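Local coordinates for pyoverdine biosynthesis protein PvcB (Pseudomonas aeruginosa, PDB 4YLM), which catalyses the iron(II)- and 2-oxoglutarate-dependent oxidation of tyrosine isonitrile in the biosynthesis of paerucumarin, at residues T141-L152 with R233-H244; L160-Y168 with R178-R186. One frame throughout, in Å; residues are numbered along the deposited sequence.

Contact 1: residues T141-L152 with R233-H244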
loop_
_atom_site.group_PDB
_atom_site.type_symbol
_atom_site.label_atom_id
_atom_site.label_comp_id
_atom_site.label_asym_id
_atom_site.label_seq_id
_atom_site.Cartn_x
_atom_site.Cartn_y
_atom_site.Cartn_z
ATOM N N THR A 141 -4.041 -26.965 -12.027
ATOM C CA THR A 141 -2.976 -26.023 -12.367
ATOM C C THR A 141 -1.957 -26.009 -11.236
ATOM O O THR A 141 -2.324 -25.881 -10.068
ATOM C CB THR A 141 -3.535 -24.585 -12.537
ATOM O OG1 THR A 141 -4.544 -24.584 -13.545
ATOM C CG2 THR A 141 -2.444 -23.624 -12.941
ATOM N N THR A 142 -0.675 -26.122 -11.561
ATOM C CA THR A 142 0.320 -26.211 -10.500
ATOM C C THR A 142 1.262 -25.021 -10.464
ATOM O O THR A 142 1.572 -24.434 -11.499
ATOM C CB THR A 142 1.174 -27.473 -10.625
ATOM O OG1 THR A 142 1.906 -27.426 -11.858
ATOM C CG2 THR A 142 0.292 -28.718 -10.583
ATOM N N PHE A 143 1.750 -24.721 -9.262
ATOM C CA PHE A 143 2.642 -23.600 -9.017
ATOM C C PHE A 143 3.739 -24.033 -8.053
ATOM O O PHE A 143 3.457 -24.700 -7.057
ATOM C CB PHE A 143 1.853 -22.446 -8.376
ATOM C CG PHE A 143 0.749 -21.888 -9.255
ATOM C CD1 PHE A 143 1.028 -20.910 -10.198
ATOM C CD2 PHE A 143 -0.560 -22.325 -9.115
ATOM C CE1 PHE A 143 0.025 -20.395 -11.006
ATOM C CE2 PHE A 143 -1.568 -21.813 -9.909
ATOM C CZ PHE A 143 -1.277 -20.837 -10.852
ATOM N N SER A 144 4.978 -23.639 -8.333
ATOM C CA SER A 144 6.093 -23.908 -7.435
ATOM C C SER A 144 6.816 -22.628 -7.082
ATOM O O SER A 144 7.156 -21.839 -7.964
ATOM C CB SER A 144 7.108 -24.871 -8.083
ATOM O OG SER A 144 6.606 -26.190 -8.083
ATOM N N SER A 145 7.077 -22.439 -5.794
ATOM C CA SER A 145 7.858 -21.288 -5.339
ATOM C C SER A 145 9.340 -21.590 -5.476
ATOM O O SER A 145 9.847 -22.511 -4.837
ATOM C CB SER A 145 7.536 -20.993 -3.875
ATOM O OG SER A 145 8.582 -20.244 -3.284
ATOM N N THR A 146 10.047 -20.850 -6.316
ATOM C CA THR A 146 11.444 -21.188 -6.530
ATOM C C THR A 146 12.318 -20.864 -5.315
ATOM O O THR A 146 13.296 -21.561 -5.065
ATOM C CB THR A 146 12.024 -20.635 -7.859
ATOM O OG1 THR A 146 12.023 -19.204 -7.854
ATOM C CG2 THR A 146 11.200 -21.142 -9.057
ATOM N N PRO A 147 11.970 -19.812 -4.548
ATOM C CA PRO A 147 12.740 -19.601 -3.308
ATOM C C PRO A 147 12.561 -20.744 -2.309
ATOM O O PRO A 147 13.527 -21.100 -1.632
ATOM C CB PRO A 147 12.170 -18.287 -2.745
ATOM C CG PRO A 147 11.670 -17.540 -4.003
ATOM C CD PRO A 147 11.091 -18.669 -4.868
ATOM N N ALA A 148 11.359 -21.312 -2.212
ATOM C CA ALA A 148 11.164 -22.469 -1.341
ATOM C C ALA A 148 12.041 -23.645 -1.796
ATOM O O ALA A 148 12.698 -24.295 -0.978
ATOM C CB ALA A 148 9.714 -22.881 -1.300
ATOM N N ALA A 149 12.047 -23.914 -3.101
ATOM C CA ALA A 149 12.880 -24.987 -3.649
ATOM C C ALA A 149 14.352 -24.756 -3.299
ATOM O O ALA A 149 15.074 -25.698 -2.948
ATOM C CB ALA A 149 12.692 -25.097 -5.168
ATOM N N LEU A 150 14.792 -23.499 -3.371
ATOM C CA LEU A 150 16.172 -23.163 -3.023
ATOM C C LEU A 150 16.508 -23.465 -1.563
ATOM O O LEU A 150 17.656 -23.775 -1.246
ATOM C CB LEU A 150 16.506 -21.707 -3.362
ATOM C CG LEU A 150 16.902 -21.410 -4.812
ATOM C CD1 LEU A 150 16.732 -19.914 -5.165
ATOM C CD2 LEU A 150 18.341 -21.880 -5.085
ATOM N N GLN A 151 15.515 -23.387 -0.680
ATOM C CA GLN A 151 15.744 -23.666 0.740
ATOM C C GLN A 151 15.794 -25.172 1.011
ATOM O O GLN A 151 16.252 -25.601 2.063
ATOM C CB GLN A 151 14.645 -23.052 1.620
ATOM C CG GLN A 151 14.364 -21.571 1.388
ATOM C CD GLN A 151 15.609 -20.730 1.342
ATOM O OE1 GLN A 151 16.401 -20.726 2.279
ATOM N NE2 GLN A 151 15.793 -19.999 0.241
ATOM N N LEU A 152 15.296 -25.968 0.071
ATOM C CA LEU A 152 15.272 -27.419 0.239
ATOM C C LEU A 152 16.548 -28.092 -0.249
ATOM O O LEU A 152 16.875 -29.200 0.177
ATOM C CB LEU A 152 14.067 -28.023 -0.471
ATOM C CG LEU A 152 12.728 -27.688 0.184
ATOM C CD1 LEU A 152 11.574 -27.906 -0.779
ATOM C CD2 LEU A 152 12.550 -28.505 1.452
ATOM N N ARG A 233 12.950 -32.769 -7.366
ATOM C CA ARG A 233 12.707 -33.127 -5.970
ATOM C C ARG A 233 12.310 -31.885 -5.165
ATOM O O ARG A 233 11.435 -31.937 -4.308
ATOM C CB ARG A 233 13.959 -33.741 -5.338
ATOM C CG ARG A 233 13.759 -34.181 -3.897
ATOM C CD ARG A 233 15.068 -34.621 -3.228
ATOM N NE ARG A 233 15.991 -33.516 -2.962
ATOM C CZ ARG A 233 15.936 -32.732 -1.890
ATOM N NH1 ARG A 233 14.992 -32.916 -0.972
ATOM N NH2 ARG A 233 16.826 -31.759 -1.730
ATOM N N CYS A 234 12.973 -30.773 -5.443
ATOM C CA CYS A 234 12.783 -29.569 -4.640
ATOM C C CYS A 234 11.579 -28.746 -5.108
ATOM O O CYS A 234 10.823 -28.229 -4.292
ATOM C CB CYS A 234 14.061 -28.731 -4.624
ATOM S SG CYS A 234 15.443 -29.522 -3.723
ATOM N N LEU A 235 11.392 -28.651 -6.421
ATOM C CA LEU A 235 10.268 -27.908 -6.973
ATOM C C LEU A 235 8.935 -28.600 -6.732
ATOM O O LEU A 235 7.915 -27.927 -6.563
ATOM C CB LEU A 235 10.479 -27.626 -8.462
ATOM C CG LEU A 235 11.598 -26.643 -8.791
ATOM C CD1 LEU A 235 11.979 -26.753 -10.275
ATOM C CD2 LEU A 235 11.166 -25.204 -8.412
ATOM N N TYR A 236 8.926 -29.935 -6.695
ATOM C CA TYR A 236 7.669 -30.651 -6.466
ATOM C C TYR A 236 7.455 -31.042 -5.005
ATOM O O TYR A 236 6.457 -31.669 -4.659
ATOM C CB TYR A 236 7.539 -31.882 -7.378
ATOM C CG TYR A 236 7.261 -31.547 -8.828
ATOM C CD1 TYR A 236 5.959 -31.326 -9.276
ATOM C CD2 TYR A 236 8.297 -31.447 -9.750
ATOM C CE1 TYR A 236 5.696 -31.021 -10.617
ATOM C CE2 TYR A 236 8.051 -31.144 -11.079
ATOM C CZ TYR A 236 6.751 -30.934 -11.510
ATOM O OH TYR A 236 6.517 -30.642 -12.835
ATOM N N HIS A 237 8.392 -30.664 -4.154
ATOM C CA HIS A 237 8.279 -30.893 -2.718
ATOM C C HIS A 237 7.062 -30.146 -2.137
ATOM O O HIS A 237 6.739 -29.030 -2.561
ATOM C CB HIS A 237 9.570 -30.430 -2.049
ATOM C CG HIS A 237 9.702 -30.843 -0.619
ATOM N ND1 HIS A 237 8.937 -30.298 0.390
ATOM C CD2 HIS A 237 10.531 -31.735 -0.023
ATOM C CE1 HIS A 237 9.283 -30.839 1.546
ATOM N NE2 HIS A 237 10.245 -31.718 1.322
ATOM N N PRO A 238 6.373 -30.767 -1.170
ATOM C CA PRO A 238 5.185 -30.158 -0.554
ATOM C C PRO A 238 5.427 -28.761 0.043
ATOM O O PRO A 238 4.471 -27.990 0.144
ATOM C CB PRO A 238 4.812 -31.159 0.548
ATOM C CG PRO A 238 5.325 -32.482 0.031
ATOM C CD PRO A 238 6.581 -32.163 -0.732
ATOM N N GLN A 239 6.656 -28.450 0.442
ATOM C CA GLN A 239 6.978 -27.114 0.944
ATOM C C GLN A 239 7.017 -26.072 -0.180
ATOM O O GLN A 239 6.878 -24.880 0.077
ATOM C CB GLN A 239 8.324 -27.105 1.691
ATOM C CG GLN A 239 8.322 -27.797 3.060
ATOM C CD GLN A 239 9.674 -27.716 3.794
ATOM O OE1 GLN A 239 10.579 -26.968 3.407
ATOM N NE2 GLN A 239 9.801 -28.490 4.869
ATOM N N ALA A 240 7.204 -26.526 -1.419
ATOM C CA ALA A 240 7.472 -25.622 -2.530
ATOM C C ALA A 240 6.408 -25.627 -3.627
ATOM O O ALA A 240 6.448 -24.792 -4.526
ATOM C CB ALA A 240 8.843 -25.918 -3.138
ATOM N N HIS A 241 5.450 -26.540 -3.529
ATOM C CA HIS A 241 4.572 -26.860 -4.649
ATOM C C HIS A 241 3.118 -26.812 -4.215
ATOM O O HIS A 241 2.773 -27.285 -3.134
ATOM C CB HIS A 241 4.910 -28.266 -5.167
ATOM C CG HIS A 241 4.191 -28.654 -6.429
ATOM N ND1 HIS A 241 4.485 -28.098 -7.657
ATOM C CD2 HIS A 241 3.228 -29.577 -6.658
ATOM C CE1 HIS A 241 3.730 -28.659 -8.588
ATOM N NE2 HIS A 241 2.945 -29.548 -8.006
ATOM N N TYR A 242 2.268 -26.238 -5.062
ATOM C CA TYR A 242 0.833 -26.164 -4.804
ATOM C C TYR A 242 0.048 -26.506 -6.070
ATOM O O TYR A 242 0.312 -25.964 -7.147
ATOM C CB TYR A 242 0.457 -24.750 -4.316
ATOM C CG TYR A 242 -1.033 -24.486 -4.272
ATOM C CD1 TYR A 242 -1.807 -24.961 -3.225
ATOM C CD2 TYR A 242 -1.664 -23.752 -5.274
ATOM C CE1 TYR A 242 -3.174 -24.730 -3.177
ATOM C CE2 TYR A 242 -3.041 -23.507 -5.233
ATOM C CZ TYR A 242 -3.784 -23.999 -4.184
ATOM O OH TYR A 242 -5.141 -23.776 -4.126
ATOM N N ALA A 243 -0.929 -27.397 -5.940
ATOM C CA ALA A 243 -1.779 -27.762 -7.064
ATOM C C ALA A 243 -3.173 -27.203 -6.819
ATOM O O ALA A 243 -3.806 -27.518 -5.806
ATOM C CB ALA A 243 -1.813 -29.295 -7.236
ATOM N N HIS A 244 -3.643 -26.355 -7.734
ATOM C CA HIS A 244 -4.925 -25.673 -7.554
ATOM C C HIS A 244 -6.115 -26.359 -8.206
ATOM O O HIS A 244 -6.131 -26.579 -9.419
ATOM C CB HIS A 244 -4.869 -24.230 -8.076
ATOM C CG HIS A 244 -6.087 -23.433 -7.726
ATOM N ND1 HIS A 244 -6.463 -23.193 -6.422
ATOM C CD2 HIS A 244 -7.031 -22.852 -8.505
ATOM C CE1 HIS A 244 -7.583 -22.491 -6.412
ATOM N NE2 HIS A 244 -7.944 -22.267 -7.662
HETATM O O HOH W 1 11.372 -24.630 1.467
#
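L152, which follows A148 and A149 on the helical part of T141-L152, sets its forked side chain over one face of the H237 imidazole. CD2 stands 3.9 Å from the ring centroid, a CH-pi contact over the middle of the face, while CD1 lies against CB of H237 at 3.5 Å. P238 CD lies against the opposite face, toward the rim, and Q239 N donates in the ring plane to H237 ND1, which fixes the rotation of the ring. Q239 OE1 also touches L152 CD2, and water 1 joins that oxygen to A148 O. Behind L152, its CB rests on C234 SG. Its backbone O accepts from R233 NH2 at 3.2 Å, the donor lying well above the carbonyl plane; this guanidinium also forms a salt bridge with E157. A240 CB packs on A148 CB at 3.7 Å, and A240 O accepts from S145 N.

F143 and S144 carry the strand half, where 141-145 pairs antiparallel with 241-244. F143 and Y242 form a hydrogen-bonded pair, and F143 CD2 meets the Y242 ring at its edge. F143 also packs on H261, a probable iron ligand, consistent with this sheet lying beside the metal site of the TauD/TfdA-type fold. S144 projects on the other face, with OG beside its own backbone N (chi1 -75°). From there OG donates to L235 O at 2.7 Å and accepts from H241 ND1 at 2.9 Å in the imidazole plane. This buried hydroxyl thus ties strand 241-244 to helix 224-235, consistent with a proton on ND1 of H241.

Contact 2: residues L160-Y168 with R178-R186; sequences LWRRASGRY and RSAAPIVER
V184 turns CG2 onto CB of W161, 3.7 Å away, on helix 155-163, and the same methyl lies beside the extended chain of R162, which crosses it obliquely at CG. The W161 indole leads away from this contact to pack on helix 224-235, where NE1 bonds to S230. I183 takes the neighbouring place: CG1, beside the backbone N (chi1 -68°), meets A164 CB at 3.7 Å, while CG2 faces W161 CB more loosely. Its backbone N donates nearly straight to A164 O at 3.1 Å, from above the carbonyl plane. Water 2 donates to both W161 O and A164 O and accepts from V184 N, so it joins the two carbonyls to the start of strand 184-186.

Beyond this corner, strands 165-169 and 178-182 form an antiparallel beta hairpin, extended past 165-169 by strand 215-217. G166 with A181 and Y168 with S179 are its hydrogen-bonded pairs; S165 with P182 and R167 with A180 are non-hydrogen-bonded. On the face that carries S165, R167 and A180, the R167 chain passes A180 CB with its CG, then bends at chi3 toward D217, its salt-bridge partner.

Y168 lies on the opposite face, its CD2 3.5 Å from S179 O, which also accepts from Y168 N at 2.7 Å. With chi1 at -46°, the phenol folds back along its own strand, and one ring face lies over the G166 backbone, where glycine leaves room for it. Y168 OH donates to water 3, lying in the ring plane, and that water donates to A181 O; C198 N is a second partner of the hydroxyl.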
loop_
_atom_site.group_PDB
_atom_site.type_symbol
_atom_site.label_atom_id
_atom_site.label_comp_id
_atom_site.label_asym_id
_atom_site.label_seq_id
_atom_site.Cartn_x
_atom_site.Cartn_y
_atom_site.Cartn_z
ATOM N N LEU A 160 25.659 -27.742 -7.793
ATOM C CA LEU A 160 25.334 -28.119 -9.168
ATOM C C LEU A 160 24.424 -27.075 -9.851
ATOM O O LEU A 160 24.709 -26.624 -10.964
ATOM C CB LEU A 160 24.684 -29.509 -9.199
ATOM C CG LEU A 160 24.505 -30.189 -10.562
ATOM C CD1 LEU A 160 25.852 -30.452 -11.220
ATOM C CD2 LEU A 160 23.712 -31.483 -10.415
ATOM N N TRP A 161 23.337 -26.688 -9.184
ATOM C CA TRP A 161 22.404 -25.720 -9.771
ATOM C C TRP A 161 23.112 -24.439 -10.168
ATOM O O TRP A 161 22.843 -23.862 -11.227
ATOM C CB TRP A 161 21.286 -25.367 -8.790
ATOM C CG TRP A 161 20.398 -26.498 -8.430
ATOM C CD1 TRP A 161 20.499 -27.787 -8.852
ATOM C CD2 TRP A 161 19.256 -26.444 -7.563
ATOM N NE1 TRP A 161 19.495 -28.545 -8.298
ATOM C CE2 TRP A 161 18.722 -27.740 -7.499
ATOM C CE3 TRP A 161 18.633 -25.417 -6.837
ATOM C CZ2 TRP A 161 17.599 -28.044 -6.740
ATOM C CZ3 TRP A 161 17.526 -25.726 -6.076
ATOM C CH2 TRP A 161 17.014 -27.024 -6.038
ATOM N N ARG A 162 24.019 -23.990 -9.306
ATOM C CA ARG A 162 24.698 -22.712 -9.504
ATOM C C ARG A 162 25.608 -22.655 -10.724
ATOM O O ARG A 162 25.918 -21.573 -11.213
ATOM C CB ARG A 162 25.483 -22.315 -8.251
ATOM C CG ARG A 162 24.596 -21.843 -7.107
ATOM C CD ARG A 162 25.406 -21.623 -5.850
ATOM N NE ARG A 162 24.621 -20.999 -4.788
ATOM C CZ ARG A 162 24.910 -21.104 -3.495
ATOM N NH1 ARG A 162 25.957 -21.822 -3.104
ATOM N NH2 ARG A 162 24.151 -20.500 -2.589
ATOM N N ARG A 163 26.055 -23.802 -11.220
ATOM C CA ARG A 163 26.881 -23.754 -12.425
ATOM C C ARG A 163 26.107 -24.078 -13.704
ATOM O O ARG A 163 26.618 -23.899 -14.811
ATOM C CB ARG A 163 28.177 -24.569 -12.280
ATOM C CG ARG A 163 28.043 -25.949 -11.654
ATOM C CD ARG A 163 29.433 -26.512 -11.309
ATOM N NE ARG A 163 29.439 -27.971 -11.183
ATOM C CZ ARG A 163 29.838 -28.809 -12.138
ATOM N NH1 ARG A 163 30.278 -28.341 -13.301
ATOM N NH2 ARG A 163 29.803 -30.121 -11.932
ATOM N N ALA A 164 24.852 -24.494 -13.544
ATOM C CA ALA A 164 24.020 -24.898 -14.674
ATOM C C ALA A 164 23.280 -23.746 -15.366
ATOM O O ALA A 164 22.854 -22.783 -14.727
ATOM C CB ALA A 164 23.031 -25.977 -14.240
ATOM N N SER A 165 23.136 -23.875 -16.682
ATOM C CA SER A 165 22.374 -22.954 -17.517
ATOM C C SER A 165 21.462 -23.772 -18.418
ATOM O O SER A 165 21.833 -24.868 -18.853
ATOM C CB SER A 165 23.307 -22.128 -18.403
ATOM O OG SER A 165 23.733 -20.949 -17.751
ATOM N N GLY A 166 20.276 -23.239 -18.703
ATOM C CA GLY A 166 19.334 -23.893 -19.589
ATOM C C GLY A 166 19.293 -23.216 -20.944
ATOM O O GLY A 166 19.327 -21.988 -21.024
ATOM N N ARG A 167 19.256 -24.020 -22.007
ATOM C CA ARG A 167 19.080 -23.516 -23.368
ATOM C C ARG A 167 17.812 -24.114 -23.958
ATOM O O ARG A 167 17.664 -25.334 -24.034
ATOM C CB ARG A 167 20.280 -23.861 -24.258
ATOM C CG ARG A 167 21.458 -22.893 -24.140
ATOM C CD ARG A 167 22.513 -23.151 -25.228
ATOM N NE ARG A 167 23.247 -24.400 -25.018
ATOM C CZ ARG A 167 23.128 -25.486 -25.780
ATOM N NH1 ARG A 167 22.299 -25.489 -26.816
ATOM N NH2 ARG A 167 23.840 -26.572 -25.505
ATOM N N TYR A 168 16.898 -23.247 -24.373
ATOM C CA TYR A 168 15.584 -23.687 -24.803
ATOM C C TYR A 168 15.299 -23.185 -26.211
ATOM O O TYR A 168 15.697 -22.074 -26.577
ATOM C CB TYR A 168 14.517 -23.199 -23.813
ATOM C CG TYR A 168 14.912 -23.441 -22.370
ATOM C CD1 TYR A 168 14.958 -24.728 -21.850
ATOM C CD2 TYR A 168 15.257 -22.388 -21.534
ATOM C CE1 TYR A 168 15.333 -24.959 -20.537
ATOM C CE2 TYR A 168 15.631 -22.610 -20.216
ATOM C CZ TYR A 168 15.660 -23.895 -19.723
ATOM O OH TYR A 168 16.038 -24.118 -18.420
ATOM N N ARG A 178 14.570 -18.784 -29.476
ATOM C CA ARG A 178 15.496 -19.435 -28.554
ATOM C C ARG A 178 15.665 -18.607 -27.282
ATOM O O ARG A 178 15.610 -17.386 -27.323
ATOM C CB ARG A 178 16.854 -19.652 -29.216
ATOM C CG ARG A 178 16.849 -20.690 -30.330
ATOM C CD ARG A 178 18.242 -20.850 -30.938
ATOM N NE ARG A 178 18.779 -19.586 -31.443
ATOM C CZ ARG A 178 19.624 -18.805 -30.773
ATOM N NH1 ARG A 178 20.038 -19.151 -29.560
ATOM N NH2 ARG A 178 20.058 -17.674 -31.316
ATOM N N SER A 179 15.890 -19.277 -26.158
ATOM C CA SER A 179 15.999 -18.593 -24.884
ATOM C C SER A 179 16.976 -19.320 -23.969
ATOM O O SER A 179 16.996 -20.551 -23.928
ATOM C CB SER A 179 14.611 -18.486 -24.236
ATOM O OG SER A 179 14.673 -17.827 -22.984
ATOM N N ALA A 180 17.796 -18.562 -23.248
ATOM C CA ALA A 180 18.773 -19.154 -22.338
ATOM C C ALA A 180 18.827 -18.412 -21.007
ATOM O O ALA A 180 18.899 -17.187 -20.979
ATOM C CB ALA A 180 20.161 -19.183 -22.982
ATOM N N ALA A 181 18.826 -19.164 -19.911
ATOM C CA ALA A 181 18.845 -18.583 -18.574
ATOM C C ALA A 181 19.636 -19.447 -17.598
ATOM O O ALA A 181 19.521 -20.676 -17.610
ATOM C CB ALA A 181 17.413 -18.409 -18.066
ATOM N N PRO A 182 20.428 -18.809 -16.727
ATOM C CA PRO A 182 21.021 -19.599 -15.645
ATOM C C PRO A 182 19.893 -20.251 -14.854
ATOM O O PRO A 182 18.807 -19.664 -14.746
ATOM C CB PRO A 182 21.710 -18.544 -14.773
ATOM C CG PRO A 182 21.851 -17.330 -15.647
ATOM C CD PRO A 182 20.712 -17.371 -16.605
ATOM N N ILE A 183 20.135 -21.441 -14.320
ATOM C CA ILE A 183 19.166 -22.103 -13.463
ATOM C C ILE A 183 18.912 -21.258 -12.202
ATOM O O ILE A 183 17.771 -21.052 -11.796
ATOM C CB ILE A 183 19.668 -23.489 -13.044
ATOM C CG1 ILE A 183 19.720 -24.430 -14.254
ATOM C CG2 ILE A 183 18.765 -24.076 -11.973
ATOM C CD1 ILE A 183 18.342 -24.811 -14.753
ATOM N N VAL A 184 19.985 -20.776 -11.586
ATOM C CA VAL A 184 19.863 -19.910 -10.419
ATOM C C VAL A 184 19.961 -18.458 -10.872
ATOM O O VAL A 184 20.973 -18.044 -11.434
ATOM C CB VAL A 184 20.947 -20.238 -9.354
ATOM C CG1 VAL A 184 20.819 -19.325 -8.135
ATOM C CG2 VAL A 184 20.854 -21.712 -8.941
ATOM N N GLU A 185 18.898 -17.689 -10.648
ATOM C CA GLU A 185 18.855 -16.304 -11.104
ATOM C C GLU A 185 18.656 -15.364 -9.922
ATOM O O GLU A 185 18.487 -15.811 -8.789
ATOM C CB GLU A 185 17.705 -16.104 -12.102
ATOM C CG GLU A 185 18.111 -16.124 -13.568
ATOM C CD GLU A 185 18.862 -14.871 -13.977
ATOM O OE1 GLU A 185 18.959 -14.620 -15.193
ATOM O OE2 GLU A 185 19.360 -14.142 -13.085
ATOM N N ARG A 186 18.685 -14.064 -10.191
ATOM C CA ARG A 186 18.219 -13.081 -9.228
ATOM C C ARG A 186 16.883 -12.546 -9.729
ATOM O O ARG A 186 16.658 -12.441 -10.943
ATOM C CB ARG A 186 19.230 -11.944 -9.072
ATOM C CG ARG A 186 19.435 -11.117 -10.323
ATOM C CD ARG A 186 20.517 -10.083 -10.086
ATOM N NE ARG A 186 20.688 -9.165 -11.209
ATOM C CZ ARG A 186 21.838 -8.988 -11.860
ATOM N NH1 ARG A 186 22.919 -9.678 -11.510
ATOM N NH2 ARG A 186 21.908 -8.119 -12.864
HETATM O O HOH W 2 22.728 -21.482 -12.334
HETATM O O HOH W 3 17.143 -22.136 -17.259
#

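Overall arrangement
Both contacts pair antiparallel strands next to a helix, but contact 1 is the more buried, its centre about 11 Å from that of the chain against about 19 Å for contact 2. Contact 1 joins segments 81 residues apart, probably beside the iron site, and a buried serine hydroxyl, partly exposed imidazoles and apolar groups do much of the work. Contact 2 is a local hairpin with exposed arginines at its rim, held mainly by backbone bonds and two bridging waters. W161 links them: its indole packs on C234, A149 and L150. Helix 146-152 is followed directly by helix 155-163, and helix 224-235 supplies C234 to contact 1 and packs against W161 of contact 2.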